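Local atomic coordinates of host Factor for Q beta (Staphylococcus aureus, PDB entry 1KQ1), a protein that binds RNA as a ring-shaped hexamer of the Sm-like family and acts as a pleiotropic regulator of translation. Residues 9-12 with 13-17. Residues are numbered along the deposited sequence; the frame is centred on the assembly and turned at random.
Sequences DKAL and ENFKA
The carbonyl oxygen of Ala-11 receives the amide of Phe-15, with N and O 2.9 Å apart and an N-H...O angle of 163°, and it also lies beneath the aromatic ring of the same residue. This is one step of the i to i+4 pattern of the N-terminal alpha-helix, residues 7-17, which packs on the strongly bent antiparallel sheet of the Sm fold. Glu-13 N to Asp-9 O and Lys-16 N to Leu-12 O, each 2.9 Å, continue the pattern, while Asn-14 N to Lys-10 O is longer at 3.2 Å.

Leu-12 and Phe-15, three residues apart, both turn to the sheet, where they meet Ile-36 of strand 31-39 and Tyr-63 of strand 60-65. Methyl CD2 of Leu-12 comes up to CD2 of the Phe-15 ring at 3.9 Å, approaching it obliquely. On the flank, CB of Ala-11 lies 4.3 Å from CZ of Phe-15 and also packs against Leu-54 of a second subunit, bringing this turn to a subunit boundary of the hexamer.

Asp-9 and Glu-13 flank Leu-12 and also reach strand 31-39, through Tyr-39. The Glu-13 chain leaves with CG anti to its own N (chi1 -173°) and then bends at chi2, and its OE2 is hydrogen-bonded to the hydroxyl OH of Tyr-39; Asp-9 OD1 is hydrogen-bonded to the side-chain ND2 of Asn-6. Farther round the helix lie Lys-10 and Asn-14. The ND2 of Asn-14 sits close to Lys-10 O and beside CG of the lysine, but its N-H bonds do not point at that oxygen well enough to make a hydrogen bond. The Phe-15 ring, with CG anti to its carbonyl carbon (chi1 -66°), folds back over the preceding turn, which leaves Ala-11 O offset toward the rim of one face and 3.3 Å from ring atom CG.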
loop_
_atom_site.group_PDB
_atom_site.type_symbol
_atom_site.label_atom_id
_atom_site.label_comp_id
_atom_site.label_asym_id
_atom_site.label_seq_id
_atom_site.Cartn_x
_atom_site.Cartn_y
_atom_site.Cartn_z
ATOM N N ASP C 9 10.437 -8.387 17.069
ATOM C CA ASP C 9 11.862 -8.491 17.160
ATOM C C ASP C 9 12.307 -9.752 17.867
ATOM O O ASP C 9 13.383 -10.235 17.612
ATOM C CB ASP C 9 12.438 -7.255 17.833
ATOM C CG ASP C 9 12.418 -6.072 16.912
ATOM O OD1 ASP C 9 12.157 -4.964 17.360
ATOM O OD2 ASP C 9 12.658 -6.258 15.699
ATOM N N LYS C 10 11.509 -10.246 18.794
ATOM C CA LYS C 10 11.862 -11.503 19.424
ATOM C C LYS C 10 11.938 -12.584 18.336
ATOM O O LYS C 10 12.879 -13.368 18.306
ATOM C CB LYS C 10 10.823 -11.884 20.477
ATOM C CG LYS C 10 11.119 -13.250 21.127
ATOM C CD LYS C 10 10.198 -13.573 22.304
ATOM C CE LYS C 10 10.585 -14.905 22.970
ATOM N NZ LYS C 10 10.265 -16.090 22.124
ATOM N N ALA C 11 10.966 -12.583 17.415
ATOM C CA ALA C 11 10.964 -13.603 16.370
ATOM C C ALA C 11 12.102 -13.399 15.396
ATOM O O ALA C 11 12.830 -14.343 15.074
ATOM C CB ALA C 11 9.631 -13.602 15.623
ATOM N N LEU C 12 12.308 -12.171 14.921
ATOM C CA LEU C 12 13.358 -11.933 13.951
ATOM C C LEU C 12 14.735 -12.174 14.468
ATOM O O LEU C 12 15.610 -12.661 13.754
ATOM C CB LEU C 12 13.288 -10.501 13.358
ATOM C CG LEU C 12 11.944 -10.206 12.682
ATOM C CD1 LEU C 12 11.900 -8.772 12.192
ATOM C CD2 LEU C 12 11.707 -11.176 11.524
ATOM N N GLU C 13 14.942 -11.841 15.742
ATOM C CA GLU C 13 16.253 -12.053 16.373
ATOM C C GLU C 13 16.575 -13.562 16.530
ATOM O O GLU C 13 17.724 -13.981 16.359
ATOM C CB GLU C 13 16.261 -11.319 17.731
ATOM C CG GLU C 13 17.617 -11.313 18.396
ATOM C CD GLU C 13 18.712 -10.622 17.602
ATOM O OE1 GLU C 13 19.894 -10.913 17.887
ATOM O OE2 GLU C 13 18.422 -9.782 16.720
ATOM N N ASN C 14 15.552 -14.339 16.828
ATOM C CA ASN C 14 15.723 -15.793 16.919
ATOM C C ASN C 14 15.975 -16.361 15.522
ATOM O O ASN C 14 16.837 -17.220 15.359
ATOM C CB ASN C 14 14.489 -16.433 17.494
ATOM C CG ASN C 14 14.483 -16.420 19.016
ATOM O OD1 ASN C 14 15.506 -16.694 19.650
ATOM N ND2 ASN C 14 13.331 -16.124 19.604
ATOM N N PHE C 15 15.231 -15.888 14.509
ATOM C CA PHE C 15 15.464 -16.383 13.156
ATOM C C PHE C 15 16.894 -16.118 12.752
ATOM O O PHE C 15 17.531 -16.966 12.136
ATOM C CB PHE C 15 14.557 -15.669 12.098
ATOM C CG PHE C 15 13.091 -15.940 12.227
ATOM C CD1 PHE C 15 12.610 -17.080 12.863
ATOM C CD2 PHE C 15 12.174 -15.034 11.687
ATOM C CE1 PHE C 15 11.235 -17.310 12.969
ATOM C CE2 PHE C 15 10.811 -15.250 11.788
ATOM C CZ PHE C 15 10.327 -16.382 12.423
ATOM N N LYS C 16 17.381 -14.904 13.043
ATOM C CA LYS C 16 18.715 -14.498 12.709
ATOM C C LYS C 16 19.742 -15.351 13.452
ATOM O O LYS C 16 20.684 -15.892 12.855
ATOM C CB LYS C 16 18.919 -13.023 13.087
ATOM C CG LYS C 16 20.252 -12.451 12.746
ATOM C CD LYS C 16 20.357 -10.994 13.179
ATOM C CE LYS C 16 21.772 -10.488 13.162
ATOM N NZ LYS C 16 21.862 -9.199 13.942
ATOM N N ALA C 17 19.556 -15.451 14.760
ATOM C CA ALA C 17 20.570 -16.158 15.538
ATOM C C ALA C 17 20.665 -17.612 15.207
ATOM O O ALA C 17 21.774 -18.170 15.212
ATOM C CB ALA C 17 20.298 -15.998 17.010
#